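PDB 3VA7: KLLA0E08119p from Kluyveromyces lactis, which probably catalyses the ATP-dependent, biotin-mediated carboxylation of urea to urea-1-carboxylate in the pathway of urea degradation. Local coordinates for residues A[59-64]-A[75-80]; A[254-259]-A[271-276]; A[819-824]-A[840-845]; A[958-963]-A[1044-1049]. One frame throughout, in Å; residues are numbered along the deposited sequence.

Contact 1 (A[59-64]-A[75-80]); sequences AVYSDP and DFSVAL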
loop_
_atom_site.group_PDB
_atom_site.type_symbol
_atom_site.label_atom_id
_atom_site.label_comp_id
_atom_site.label_asym_id
_atom_site.label_seq_id
_atom_site.Cartn_x
_atom_site.Cartn_y
_atom_site.Cartn_z
ATOM N N ALA A 59 14.265 -10.341 -25.833
ATOM C CA ALA A 59 13.343 -9.273 -25.489
ATOM C C ALA A 59 13.816 -7.929 -26.042
ATOM O O ALA A 59 15.009 -7.747 -26.255
ATOM C CB ALA A 59 13.192 -9.161 -23.966
ATOM N N VAL A 60 12.868 -7.005 -26.230
ATOM C CA VAL A 60 13.142 -5.588 -26.362
ATOM C C VAL A 60 12.172 -4.796 -25.469
ATOM O O VAL A 60 11.018 -5.143 -25.361
ATOM C CB VAL A 60 13.027 -5.109 -27.826
ATOM C CG1 VAL A 60 14.224 -5.669 -28.668
ATOM C CG2 VAL A 60 11.645 -5.475 -28.440
ATOM N N TYR A 61 12.627 -3.726 -24.833
ATOM C CA TYR A 61 11.749 -2.988 -23.966
ATOM C C TYR A 61 11.967 -1.494 -23.993
ATOM O O TYR A 61 13.087 -1.013 -24.145
ATOM C CB TYR A 61 11.902 -3.476 -22.540
ATOM C CG TYR A 61 13.326 -3.479 -22.046
ATOM C CD1 TYR A 61 13.787 -2.469 -21.187
ATOM C CD2 TYR A 61 14.224 -4.497 -22.415
ATOM C CE1 TYR A 61 15.072 -2.469 -20.720
ATOM C CE2 TYR A 61 15.524 -4.485 -21.950
ATOM C CZ TYR A 61 15.933 -3.454 -21.107
ATOM O OH TYR A 61 17.219 -3.412 -20.633
ATOM N N SER A 62 10.868 -0.761 -23.836
ATOM C CA SER A 62 10.909 0.655 -23.530
ATOM C C SER A 62 11.382 0.859 -22.101
ATOM O O SER A 62 11.672 -0.116 -21.385
ATOM C CB SER A 62 9.505 1.180 -23.605
ATOM O OG SER A 62 8.724 0.541 -22.635
ATOM N N ASP A 63 11.379 2.109 -21.643
ATOM C CA ASP A 63 11.775 2.350 -20.268
ATOM C C ASP A 63 10.737 1.984 -19.207
ATOM O O ASP A 63 11.101 1.354 -18.200
ATOM C CB ASP A 63 12.402 3.735 -20.078
ATOM C CG ASP A 63 13.797 3.841 -20.746
ATOM O OD1 ASP A 63 14.311 2.835 -21.314
ATOM O OD2 ASP A 63 14.370 4.950 -20.735
ATOM N N PRO A 64 9.452 2.315 -19.422
ATOM C CA PRO A 64 8.488 1.796 -18.430
ATOM C C PRO A 64 8.431 0.240 -18.365
ATOM O O PRO A 64 8.045 -0.333 -17.312
ATOM C CB PRO A 64 7.134 2.370 -18.879
ATOM C CG PRO A 64 7.462 3.400 -19.981
ATOM C CD PRO A 64 8.834 3.138 -20.481
ATOM N N ASP A 75 15.994 -14.960 -22.758
ATOM C CA ASP A 75 17.392 -15.297 -22.545
ATOM C C ASP A 75 18.262 -14.056 -22.666
ATOM O O ASP A 75 19.250 -13.931 -21.959
ATOM C CB ASP A 75 17.866 -16.327 -23.570
ATOM C CG ASP A 75 17.021 -17.595 -23.568
ATOM O OD1 ASP A 75 16.218 -17.761 -24.512
ATOM O OD2 ASP A 75 17.146 -18.401 -22.607
ATOM N N PHE A 76 17.918 -13.145 -23.572
ATOM C CA PHE A 76 18.659 -11.893 -23.724
ATOM C C PHE A 76 17.656 -10.741 -23.891
ATOM O O PHE A 76 16.454 -10.972 -24.107
ATOM C CB PHE A 76 19.641 -11.955 -24.916
ATOM C CG PHE A 76 20.495 -13.205 -24.944
ATOM C CD1 PHE A 76 20.116 -14.308 -25.718
ATOM C CD2 PHE A 76 21.670 -13.293 -24.183
ATOM C CE1 PHE A 76 20.892 -15.483 -25.742
ATOM C CE2 PHE A 76 22.462 -14.476 -24.185
ATOM C CZ PHE A 76 22.073 -15.570 -24.965
ATOM N N SER A 77 18.148 -9.510 -23.776
ATOM C CA SER A 77 17.284 -8.350 -23.877
ATOM C C SER A 77 18.047 -7.087 -24.294
ATOM O O SER A 77 19.226 -6.960 -24.084
ATOM C CB SER A 77 16.525 -8.107 -22.572
ATOM O OG SER A 77 17.380 -8.182 -21.461
ATOM N N VAL A 78 17.351 -6.159 -24.917
ATOM C CA VAL A 78 17.981 -4.970 -25.417
ATOM C C VAL A 78 17.042 -3.885 -25.007
ATOM O O VAL A 78 15.842 -3.928 -25.311
ATOM C CB VAL A 78 18.129 -5.015 -26.936
ATOM C CG1 VAL A 78 18.597 -3.687 -27.463
ATOM C CG2 VAL A 78 19.089 -6.089 -27.325
ATOM N N ALA A 79 17.587 -2.970 -24.228
ATOM C CA ALA A 79 16.917 -1.742 -23.892
ATOM C C ALA A 79 16.861 -0.891 -25.160
ATOM O O ALA A 79 17.878 -0.631 -25.801
ATOM C CB ALA A 79 17.693 -1.019 -22.788
ATOM N N LEU A 80 15.654 -0.525 -25.563
ATOM C CA LEU A 80 15.475 0.555 -26.521
ATOM C C LEU A 80 15.349 1.694 -25.553
ATOM O O LEU A 80 14.934 1.471 -24.386
ATOM C CB LEU A 80 14.160 0.366 -27.285
ATOM C CG LEU A 80 13.733 -1.029 -27.764
ATOM C CD1 LEU A 80 12.255 -1.036 -28.059
ATOM C CD2 LEU A 80 14.528 -1.463 -28.967
#

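Contact 2 (A[254-259]-A[271-276]); sequences ERDCSL and PAPNLP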
loop_
_atom_site.group_PDB
_atom_site.type_symbol
_atom_site.label_atom_id
_atom_site.label_comp_id
_atom_site.label_asym_id
_atom_site.label_seq_id
_atom_site.Cartn_x
_atom_site.Cartn_y
_atom_site.Cartn_z
ATOM N N GLU A 254 -12.861 -21.366 -37.101
ATOM C CA GLU A 254 -13.491 -20.053 -37.072
ATOM C C GLU A 254 -13.790 -19.629 -35.651
ATOM O O GLU A 254 -13.993 -20.461 -34.745
ATOM C CB GLU A 254 -14.791 -20.018 -37.901
ATOM C CG GLU A 254 -16.040 -20.446 -37.150
ATOM C CD GLU A 254 -16.061 -21.936 -36.856
ATOM O OE1 GLU A 254 -15.118 -22.675 -37.268
ATOM O OE2 GLU A 254 -17.044 -22.380 -36.222
ATOM N N ARG A 255 -13.830 -18.321 -35.469
ATOM C CA ARG A 255 -14.049 -17.762 -34.169
ATOM C C ARG A 255 -15.108 -16.731 -34.387
ATOM O O ARG A 255 -15.135 -16.072 -35.424
ATOM C CB ARG A 255 -12.777 -17.096 -33.627
ATOM C CG ARG A 255 -11.613 -18.044 -33.517
ATOM C CD ARG A 255 -10.344 -17.392 -32.976
ATOM N NE ARG A 255 -9.711 -16.444 -33.886
ATOM C CZ ARG A 255 -8.529 -16.630 -34.474
ATOM N NH1 ARG A 255 -7.806 -17.742 -34.255
ATOM N NH2 ARG A 255 -8.048 -15.684 -35.282
ATOM N N ASP A 256 -15.980 -16.598 -33.393
ATOM C CA ASP A 256 -16.928 -15.521 -33.321
ATOM C C ASP A 256 -16.404 -14.425 -32.369
ATOM O O ASP A 256 -16.026 -14.692 -31.237
ATOM C CB ASP A 256 -18.217 -16.107 -32.828
ATOM C CG ASP A 256 -19.323 -15.142 -32.842
ATOM O OD1 ASP A 256 -19.259 -14.082 -32.156
ATOM O OD2 ASP A 256 -20.286 -15.467 -33.549
ATOM N N CYS A 257 -16.414 -13.182 -32.842
ATOM C CA CYS A 257 -15.832 -12.062 -32.148
ATOM C C CYS A 257 -16.827 -10.935 -32.137
ATOM O O CYS A 257 -16.479 -9.747 -32.113
ATOM C CB CYS A 257 -14.531 -11.644 -32.834
ATOM S SG CYS A 257 -13.224 -12.954 -32.846
ATOM N N SER A 258 -18.091 -11.321 -32.113
ATOM C CA SER A 258 -19.205 -10.370 -32.066
ATOM C C SER A 258 -19.240 -9.467 -30.820
ATOM O O SER A 258 -19.669 -8.320 -30.927
ATOM C CB SER A 258 -20.526 -11.118 -32.229
ATOM O OG SER A 258 -20.392 -12.209 -33.138
ATOM N N LEU A 259 -18.792 -9.949 -29.649
ATOM C CA LEU A 259 -18.962 -9.155 -28.416
ATOM C C LEU A 259 -17.930 -8.038 -28.322
ATOM O O LEU A 259 -16.893 -8.161 -27.668
ATOM C CB LEU A 259 -18.994 -10.057 -27.159
ATOM C CG LEU A 259 -20.196 -11.030 -27.045
ATOM C CD1 LEU A 259 -20.029 -12.055 -25.947
ATOM C CD2 LEU A 259 -21.538 -10.298 -26.877
ATOM N N PRO A 271 -16.310 -23.138 -31.300
ATOM C CA PRO A 271 -16.744 -22.780 -32.676
ATOM C C PRO A 271 -17.718 -21.652 -32.633
ATOM O O PRO A 271 -18.253 -21.367 -31.592
ATOM C CB PRO A 271 -17.485 -24.035 -33.171
ATOM C CG PRO A 271 -16.914 -25.187 -32.361
ATOM C CD PRO A 271 -16.527 -24.568 -30.995
ATOM N N ALA A 272 -17.950 -20.997 -33.756
ATOM C CA ALA A 272 -19.024 -20.028 -33.812
ATOM C C ALA A 272 -20.368 -20.714 -33.449
ATOM O O ALA A 272 -20.675 -21.817 -33.918
ATOM C CB ALA A 272 -19.083 -19.417 -35.165
ATOM N N PRO A 273 -21.172 -20.070 -32.588
ATOM C CA PRO A 273 -22.489 -20.645 -32.339
ATOM C C PRO A 273 -23.420 -20.394 -33.545
ATOM O O PRO A 273 -23.205 -19.430 -34.281
ATOM C CB PRO A 273 -22.966 -19.839 -31.136
ATOM C CG PRO A 273 -22.379 -18.461 -31.381
ATOM C CD PRO A 273 -20.993 -18.779 -31.887
ATOM N N ASN A 274 -24.433 -21.256 -33.722
ATOM C CA ASN A 274 -25.538 -21.053 -34.697
ATOM C C ASN A 274 -25.047 -20.775 -36.092
ATOM O O ASN A 274 -25.425 -19.767 -36.722
ATOM C CB ASN A 274 -26.482 -19.917 -34.283
ATOM C CG ASN A 274 -27.185 -20.183 -32.954
ATOM O OD1 ASN A 274 -27.646 -21.309 -32.668
ATOM N ND2 ASN A 274 -27.255 -19.138 -32.119
ATOM N N LEU A 275 -24.161 -21.660 -36.540
ATOM C CA LEU A 275 -23.611 -21.591 -37.874
ATOM C C LEU A 275 -23.601 -22.990 -38.433
ATOM O O LEU A 275 -22.992 -23.896 -37.851
ATOM C CB LEU A 275 -22.211 -21.007 -37.854
ATOM C CG LEU A 275 -21.394 -21.025 -39.140
ATOM C CD1 LEU A 275 -21.760 -19.860 -40.024
ATOM C CD2 LEU A 275 -19.931 -20.949 -38.749
ATOM N N PRO A 276 -24.308 -23.175 -39.558
ATOM C CA PRO A 276 -24.366 -24.484 -40.218
ATOM C C PRO A 276 -23.079 -24.800 -40.978
ATOM O O PRO A 276 -22.469 -23.913 -41.600
ATOM C CB PRO A 276 -25.542 -24.341 -41.184
ATOM C CG PRO A 276 -26.192 -22.957 -40.850
ATOM C CD PRO A 276 -25.135 -22.155 -40.234
#

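Contact 3 (A[819-824]-A[840-845]); sequences KYENPI and YRQAGD. With NA (sodium ion), chain K.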
loop_
_atom_site.group_PDB
_atom_site.type_symbol
_atom_site.label_atom_id
_atom_site.label_comp_id
_atom_site.label_asym_id
_atom_site.label_seq_id
_atom_site.Cartn_x
_atom_site.Cartn_y
_atom_site.Cartn_z
ATOM N N LYS A 819 -6.433 10.381 43.499
ATOM C CA LYS A 819 -5.103 10.886 43.146
ATOM C C LYS A 819 -4.391 9.868 42.221
ATOM O O LYS A 819 -4.625 8.670 42.282
ATOM C CB LYS A 819 -4.305 11.085 44.432
ATOM C CG LYS A 819 -2.856 11.482 44.252
ATOM C CD LYS A 819 -2.221 11.879 45.585
ATOM C CE LYS A 819 -1.144 12.970 45.401
ATOM N NZ LYS A 819 0.225 12.423 45.157
ATOM N N TYR A 820 -3.499 10.335 41.369
ATOM C CA TYR A 820 -2.732 9.405 40.539
ATOM C C TYR A 820 -2.081 8.392 41.460
ATOM O O TYR A 820 -1.699 8.721 42.584
ATOM C CB TYR A 820 -1.656 10.136 39.713
ATOM C CG TYR A 820 -0.686 10.870 40.561
ATOM C CD1 TYR A 820 0.418 10.226 41.104
ATOM C CD2 TYR A 820 -0.860 12.229 40.819
ATOM C CE1 TYR A 820 1.359 10.938 41.917
ATOM C CE2 TYR A 820 0.052 12.955 41.618
ATOM C CZ TYR A 820 1.154 12.300 42.155
ATOM O OH TYR A 820 2.016 13.019 42.945
ATOM N N GLU A 821 -1.941 7.172 40.973
ATOM C CA GLU A 821 -1.300 6.157 41.738
ATOM C C GLU A 821 0.090 5.857 41.153
ATOM O O GLU A 821 0.449 6.367 40.081
ATOM C CB GLU A 821 -2.184 4.930 41.771
ATOM C CG GLU A 821 -2.259 4.214 40.453
ATOM C CD GLU A 821 -3.247 3.065 40.451
ATOM O OE1 GLU A 821 -3.513 2.545 39.341
ATOM O OE2 GLU A 821 -3.779 2.685 41.545
ATOM N N ASN A 822 0.857 5.021 41.860
ATOM C CA ASN A 822 2.184 4.599 41.464
ATOM C C ASN A 822 2.160 3.551 40.349
ATOM O O ASN A 822 1.570 2.505 40.515
ATOM C CB ASN A 822 2.854 4.024 42.690
ATOM C CG ASN A 822 4.285 3.751 42.476
ATOM O OD1 ASN A 822 4.676 3.241 41.438
ATOM N ND2 ASN A 822 5.092 4.087 43.451
ATOM N N PRO A 823 2.818 3.812 39.208
ATOM C CA PRO A 823 2.709 2.853 38.107
ATOM C C PRO A 823 3.579 1.621 38.302
ATOM O O PRO A 823 3.462 0.628 37.532
ATOM C CB PRO A 823 3.231 3.633 36.916
ATOM C CG PRO A 823 4.163 4.677 37.494
ATOM C CD PRO A 823 3.734 4.934 38.915
ATOM N N ILE A 824 4.477 1.682 39.286
ATOM C CA ILE A 824 5.405 0.567 39.528
ATOM C C ILE A 824 4.743 -0.554 40.322
ATOM O O ILE A 824 4.469 -0.421 41.494
ATOM C CB ILE A 824 6.719 1.024 40.191
ATOM C CG1 ILE A 824 7.409 2.007 39.270
ATOM C CG2 ILE A 824 7.631 -0.199 40.503
ATOM C CD1 ILE A 824 8.371 2.889 40.022
ATOM N N TYR A 840 8.378 -3.910 36.883
ATOM C CA TYR A 840 7.121 -4.164 36.255
ATOM C C TYR A 840 6.291 -2.884 36.349
ATOM O O TYR A 840 6.015 -2.393 37.467
ATOM C CB TYR A 840 6.433 -5.334 36.964
ATOM C CG TYR A 840 7.177 -6.669 36.830
ATOM C CD1 TYR A 840 8.112 -7.107 37.800
ATOM C CD2 TYR A 840 6.943 -7.493 35.734
ATOM C CE1 TYR A 840 8.780 -8.337 37.650
ATOM C CE2 TYR A 840 7.583 -8.728 35.601
ATOM C CZ TYR A 840 8.512 -9.143 36.549
ATOM O OH TYR A 840 9.138 -10.385 36.334
ATOM N N ARG A 841 5.936 -2.316 35.184
ATOM C CA ARG A 841 5.141 -1.089 35.153
ATOM C C ARG A 841 3.798 -1.292 34.456
ATOM O O ARG A 841 3.676 -2.001 33.439
ATOM C CB ARG A 841 5.881 0.107 34.540
ATOM C CG ARG A 841 7.325 0.164 34.866
ATOM C CD ARG A 841 8.094 1.271 34.153
ATOM N NE ARG A 841 8.097 2.404 35.032
ATOM C CZ ARG A 841 9.167 2.810 35.662
ATOM N NH1 ARG A 841 10.313 2.176 35.473
ATOM N NH2 ARG A 841 9.080 3.852 36.468
ATOM N N GLN A 842 2.788 -0.713 35.075
ATOM C CA GLN A 842 1.496 -0.758 34.529
ATOM C C GLN A 842 1.518 0.135 33.293
ATOM O O GLN A 842 1.926 1.289 33.379
ATOM C CB GLN A 842 0.558 -0.157 35.566
ATOM C CG GLN A 842 -0.841 0.118 35.052
ATOM C CD GLN A 842 -1.740 0.614 36.167
ATOM O OE1 GLN A 842 -2.714 -0.049 36.556
ATOM N NE2 GLN A 842 -1.397 1.777 36.708
ATOM N N ALA A 843 1.041 -0.364 32.164
ATOM C CA ALA A 843 1.122 0.403 30.916
ATOM C C ALA A 843 -0.144 0.284 30.106
ATOM O O ALA A 843 -0.154 -0.304 29.018
ATOM C CB ALA A 843 2.347 -0.053 30.085
ATOM N N GLY A 844 -1.209 0.832 30.642
ATOM C CA GLY A 844 -2.498 0.718 30.010
ATOM C C GLY A 844 -3.325 -0.425 30.556
ATOM O O GLY A 844 -2.833 -1.390 31.083
ATOM N N ASP A 845 -4.613 -0.232 30.486
ATOM C CA ASP A 845 -5.659 -1.236 30.603
ATOM C C ASP A 845 -5.221 -2.682 30.073
ATOM O O ASP A 845 -5.738 -3.707 30.508
ATOM C CB ASP A 845 -6.769 -0.558 29.730
ATOM C CG ASP A 845 -8.052 -1.243 29.796
ATOM O OD1 ASP A 845 -8.949 -0.700 30.417
ATOM O OD2 ASP A 845 -8.254 -2.341 29.210
HETATM NA NA NA K . -9.432 -3.794 28.366
HETATM O O HOH W 1 -9.745 -5.706 26.158
#

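Contact 4 (A[958-963]-A[1044-1049]); sequences PNNVDF and YQLVGR. With URE (urea), chain C.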
loop_
_atom_site.group_PDB
_atom_site.type_symbol
_atom_site.label_atom_id
_atom_site.label_comp_id
_atom_site.label_asym_id
_atom_site.label_seq_id
_atom_site.Cartn_x
_atom_site.Cartn_y
_atom_site.Cartn_z
ATOM N N PRO A 958 21.670 23.469 12.759
ATOM C CA PRO A 958 20.948 23.204 11.512
ATOM C C PRO A 958 21.259 21.853 10.854
ATOM O O PRO A 958 20.461 21.395 10.029
ATOM C CB PRO A 958 21.416 24.374 10.601
ATOM C CG PRO A 958 22.803 24.666 11.053
ATOM C CD PRO A 958 22.809 24.388 12.559
ATOM N N ASN A 959 22.386 21.234 11.221
ATOM C CA ASN A 959 22.843 19.993 10.622
ATOM C C ASN A 959 23.066 18.892 11.686
ATOM O O ASN A 959 23.957 19.032 12.549
ATOM C CB ASN A 959 24.157 20.218 9.846
ATOM C CG ASN A 959 24.739 18.899 9.256
ATOM O OD1 ASN A 959 25.297 18.064 10.000
ATOM N ND2 ASN A 959 24.602 18.709 7.919
ATOM N N ASN A 960 22.314 17.783 11.588
ATOM C CA ASN A 960 22.318 16.733 12.609
ATOM C C ASN A 960 23.695 16.044 12.741
ATOM O O ASN A 960 24.156 15.685 13.869
ATOM C CB ASN A 960 21.193 15.715 12.370
ATOM C CG ASN A 960 19.773 16.334 12.429
ATOM O OD1 ASN A 960 19.584 17.533 12.734
ATOM N ND2 ASN A 960 18.757 15.509 12.136
ATOM N N VAL A 961 24.393 15.864 11.622
ATOM C CA VAL A 961 25.644 15.126 11.702
ATOM C C VAL A 961 26.646 15.956 12.431
ATOM O O VAL A 961 27.384 15.430 13.273
ATOM C CB VAL A 961 26.133 14.674 10.342
ATOM C CG1 VAL A 961 27.673 14.261 10.357
ATOM C CG2 VAL A 961 25.215 13.560 9.813
ATOM N N ASP A 962 26.621 17.268 12.193
ATOM C CA ASP A 962 27.483 18.192 12.922
ATOM C C ASP A 962 27.270 18.230 14.453
ATOM O O ASP A 962 28.242 18.239 15.210
ATOM C CB ASP A 962 27.358 19.595 12.347
ATOM C CG ASP A 962 28.004 19.727 10.985
ATOM O OD1 ASP A 962 28.965 18.997 10.685
ATOM O OD2 ASP A 962 27.542 20.588 10.216
ATOM N N PHE A 963 26.022 18.267 14.897
ATOM C CA PHE A 963 25.701 17.942 16.257
ATOM C C PHE A 963 26.327 16.613 16.786
ATOM O O PHE A 963 27.011 16.652 17.828
ATOM C CB PHE A 963 24.200 17.926 16.440
ATOM C CG PHE A 963 23.777 17.352 17.736
ATOM C CD1 PHE A 963 24.038 18.026 18.922
ATOM C CD2 PHE A 963 23.151 16.109 17.789
ATOM C CE1 PHE A 963 23.667 17.470 20.154
ATOM C CE2 PHE A 963 22.778 15.563 18.983
ATOM C CZ PHE A 963 23.039 16.223 20.163
ATOM N N TYR A 1044 14.897 10.712 15.589
ATOM C CA TYR A 1044 16.370 10.469 15.519
ATOM C C TYR A 1044 17.122 11.530 14.650
ATOM O O TYR A 1044 16.527 12.144 13.744
ATOM C CB TYR A 1044 16.657 9.090 14.951
ATOM C CG TYR A 1044 16.538 7.920 15.915
ATOM C CD1 TYR A 1044 17.459 6.851 15.852
ATOM C CD2 TYR A 1044 15.496 7.835 16.851
ATOM C CE1 TYR A 1044 17.362 5.771 16.712
ATOM C CE2 TYR A 1044 15.371 6.730 17.693
ATOM C CZ TYR A 1044 16.317 5.708 17.619
ATOM O OH TYR A 1044 16.235 4.615 18.460
ATOM N N GLN A 1045 18.409 11.728 14.947
ATOM C CA GLN A 1045 19.343 12.544 14.148
ATOM C C GLN A 1045 19.592 11.911 12.801
ATOM O O GLN A 1045 19.940 10.739 12.704
ATOM C CB GLN A 1045 20.652 12.757 14.905
ATOM C CG GLN A 1045 20.451 13.414 16.320
ATOM C CD GLN A 1045 19.826 14.792 16.254
ATOM O OE1 GLN A 1045 19.202 15.266 17.226
ATOM N NE2 GLN A 1045 19.975 15.454 15.116
ATOM N N LEU A 1046 19.372 12.673 11.747
ATOM C CA LEU A 1046 19.379 12.149 10.389
ATOM C C LEU A 1046 20.751 12.256 9.720
ATOM O O LEU A 1046 21.380 13.280 9.708
ATOM C CB LEU A 1046 18.298 12.837 9.540
ATOM C CG LEU A 1046 16.909 12.939 10.172
ATOM C CD1 LEU A 1046 15.970 13.730 9.299
ATOM C CD2 LEU A 1046 16.283 11.545 10.553
ATOM N N VAL A 1047 21.157 11.183 9.059
ATOM C CA VAL A 1047 22.549 10.941 8.745
ATOM C C VAL A 1047 22.674 10.507 7.273
ATOM O O VAL A 1047 23.694 10.751 6.635
ATOM C CB VAL A 1047 22.951 9.918 9.793
ATOM C CG1 VAL A 1047 23.367 8.535 9.294
ATOM C CG2 VAL A 1047 23.701 10.534 10.893
ATOM N N GLY A 1048 21.629 9.930 6.684
ATOM C CA GLY A 1048 21.754 9.457 5.312
ATOM C C GLY A 1048 20.613 8.542 4.948
ATOM O O GLY A 1048 19.624 8.452 5.701
ATOM N N ARG A 1049 20.700 7.865 3.806
ATOM C CA ARG A 1049 19.564 7.066 3.397
ATOM C C ARG A 1049 19.949 5.752 2.723
ATOM O O ARG A 1049 20.867 5.726 1.914
ATOM C CB ARG A 1049 18.628 7.915 2.543
ATOM C CG ARG A 1049 17.330 7.297 2.169
ATOM C CD ARG A 1049 16.440 8.284 1.350
ATOM N NE ARG A 1049 17.172 9.103 0.387
ATOM C CZ ARG A 1049 16.964 9.107 -0.931
ATOM N NH1 ARG A 1049 15.996 8.381 -1.471
ATOM N NH2 ARG A 1049 17.705 9.885 -1.709
HETATM C C URE C . 12.502 7.396 15.721
HETATM O O URE C . 12.957 6.362 15.170
HETATM N N1 URE C . 12.296 8.510 15.064
HETATM N N2 URE C . 12.186 7.526 17.018
HETATM O O HOH W 2 22.789 15.588 8.811
#

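Contact 1 (A[59-64]-A[75-80])
With CG set between its own backbone N and carbonyl carbon (chi1 53°), Tyr-61 lays its ring across the neighbouring strand, so that Ala-79 CA comes under one face, 3.7 Å from the ring centroid: a CH-pi contact. The far end of the ring also covers the Ala-79 methyl, CZ to CB 3.4 Å, while Ser-77 CB meets the ring edge near its plane, 3.8 Å from Tyr-61 CE2. Short side chains suit both places: Ala-79 lies under the ring face, and Ser-77 sits at its edge. A glycine in place of Tyr-61 would probably uncover Ala-79 and open a gap on this side of the strand pair.

The backbones run parallel, with Ala-59, Val-60 and Tyr-61 opposite Ser-77, Val-78 and Ala-79. Ala-59 N donates to Phe-76 O over 2.9 Å, and Ala-59 O accepts from Val-78 N. Further on, Tyr-61 N reaches Val-78 O, and Leu-80 N binds Tyr-61 O at 3.0 Å. On the other side of the pair, the branched Val-60 packs against both Val-78 and Leu-80; Leu-80 CD2 lies 4.1 Å from Val-60 CB. Such apolar chains fit a surface that a helix covers.

This is a beta-alpha-beta unit of the biotin carboxylase N-terminal domain. Strand 76-79 is outermost in its parallel sheet, and strand 56-61 separates it from strand 33-36. The connecting helix 69-73 touches Ala-59 and Tyr-61 through His-70 and Val-71, whereas helix 92-101 covers Val-60, Val-78 and Leu-80 on the other face.

Contact 2 (A[254-259]-A[271-276])
Glu-254 and Asp-256 bring a strand into side-chain contact with the loop around Ala-272, inside the ATP-binding region of the biotin carboxylase part, whose sequence family is of the ATP-grasp type. Strand 249-261 forms an antiparallel hairpin with strand 264-270, and the chain leaving that hairpin folds beside it before entering helix 277-293.

The polar tie is a hydrogen bond from Ala-272 N to Glu-254 OE2, 3.0 Å long, with the donor above the carboxylate plane. Glu-254 gets there by a bend in its chain (chi2 -71°), which turns the carboxylate back over the loop. A glutamate suits this buried place because the same OE2 forms a salt bridge with Arg-280 of helix 277-293, so one oxygen holds both the loop and the helix it leads into. An alanine here would probably leave Ala-272 N and Arg-280 without this shared acceptor.

Prolines stiffen the loop: Pro-271 follows a cis peptide bond and sets its CB 3.5 Å from Glu-254 OE2. Asp-256 crosses Pro-273 at about a right angle, its OD2 lying 3.8 Å from Pro-273 CD. That OD2 makes a salt bridge with Arg-235, which also binds Pro-273 O and so clasps strand and loop together. The other carboxylate oxygen closes an Asx turn: Asp-256 OD1 accepts from Ser-258 N at 3.0 Å in a nearly straight bond (163°).

Contact 3 (A[819-824]-A[840-845])
A short antiparallel pairing between Ile-824 and Arg-841 lies at one end of the pairing of strands 824-828 and 838-842, at the edge of a five-stranded antiparallel sheet in the carboxyltransferase part of the enzyme; the second segment then runs on to a sodium site. These two residues make a non-hydrogen-bonded pair, CA atoms 4.7 Å apart. Just beyond it, Gln-842 N donates to Pro-823 O at 2.9 Å, almost straight (173°) and in the carbonyl plane.

Side by side and pointing the same way, Ile-824 and Arg-841 pack with Ile-824 CG1 over one face of the guanidinium, 3.7 Å from Arg-841 NH2. That leaves the N-H groups directed elsewhere, NH1 and NH2 to the carboxylates of Glu-851 and Asp-676, NE to Pro-671 O. An arginine therefore suits this buried spot, its charge probably balanced by the two acids.

Gln-842 stretches out fully from a CG anti to the backbone N (chi1 169°) and makes a weak bond from NE2 to Glu-821 OE1, 3.5 Å. Its firmer partners are Cys-669 O for NE2 and Gln-901 for OE1. Before the pairing, Asn-822 OD1 accepts from Ile-824 N at 2.7 Å, an Asx turn that leads the chain into its strand.

Past the strand, Asp-845 OD2 binds sodium together with Glu-764 OE2 and a water. Strand 824-828 is outermost in its sheet, strand 838-842 lies between it and strand 847-852, and helix 901-912 packs on Tyr-840.

Contact 4 (A[958-963]-A[1044-1049])
Apolar packing joins Val-961 and Val-1047, which cross at about a right angle with their CG2 atoms 3.6 Å apart. Branched apolar chains suit this buried meeting of helix and strand. Phe-963 crosses Gln-1045 at about a right angle, Phe-963 CD2 to Gln-1045 CD 3.9 Å, with ring and amide planes inclined by 54°. The bend of the glutamine (chi2 -61°) folds its amide back toward the helix, where Asn-960 also packs, the CB atoms of Asn-960 and Gln-1045 being 3.9 Å apart; how the two amides are turned against each other is doubtful.

Of the polar links, one runs through a water, which accepts from Val-961 N at 3.2 Å and donates to Leu-1046 O at 2.8 Å. It thus gives a partner to an N-H of the helix's first turn, which has no earlier helical carbonyl to bind. Asn-959 caps that turn as N-cap: its OD1 accepts from Asp-962 N over 2.7 Å (163°), a task asparagine's short amide performs well.

Ligand contact belongs to Tyr-1044, at the start of the second segment. Its ring touches bound urea, CD2 lying 3.2 Å from the urea C, and its OH is hydrogen-bonded to Asp-728. Its side chain is also about 6 Å from the bound biotin group, consistent with a place in the carboxyltransfer site.

Strand 1045-1049 runs between strands 922-934 and 1024-1028, both antiparallel to it. Helix 972-979 touches both valines, and helix 937-949 packs on Asn-960 and Leu-1046.

How the contacts relate
Along the chain the four contacts follow in series; none encloses or crosses another. Contact 1 closes a ten-residue excursion through a short helix, and contact 2 an eleven-residue one around a hairpin turn; both lie in the biotin carboxylase part, 38 Å apart between centres. Contact 3 closes fifteen residues at one edge of a carboxyltransferase sheet. Contact 4 spans eighty residues and is the longest tie, joining a helix to a strand of another sheet beside the urea pocket. Contacts 3 and 4 come within about 18 Å at their nearest atoms, whereas contacts 2 and 3 lie on opposite sides of the chain's centre.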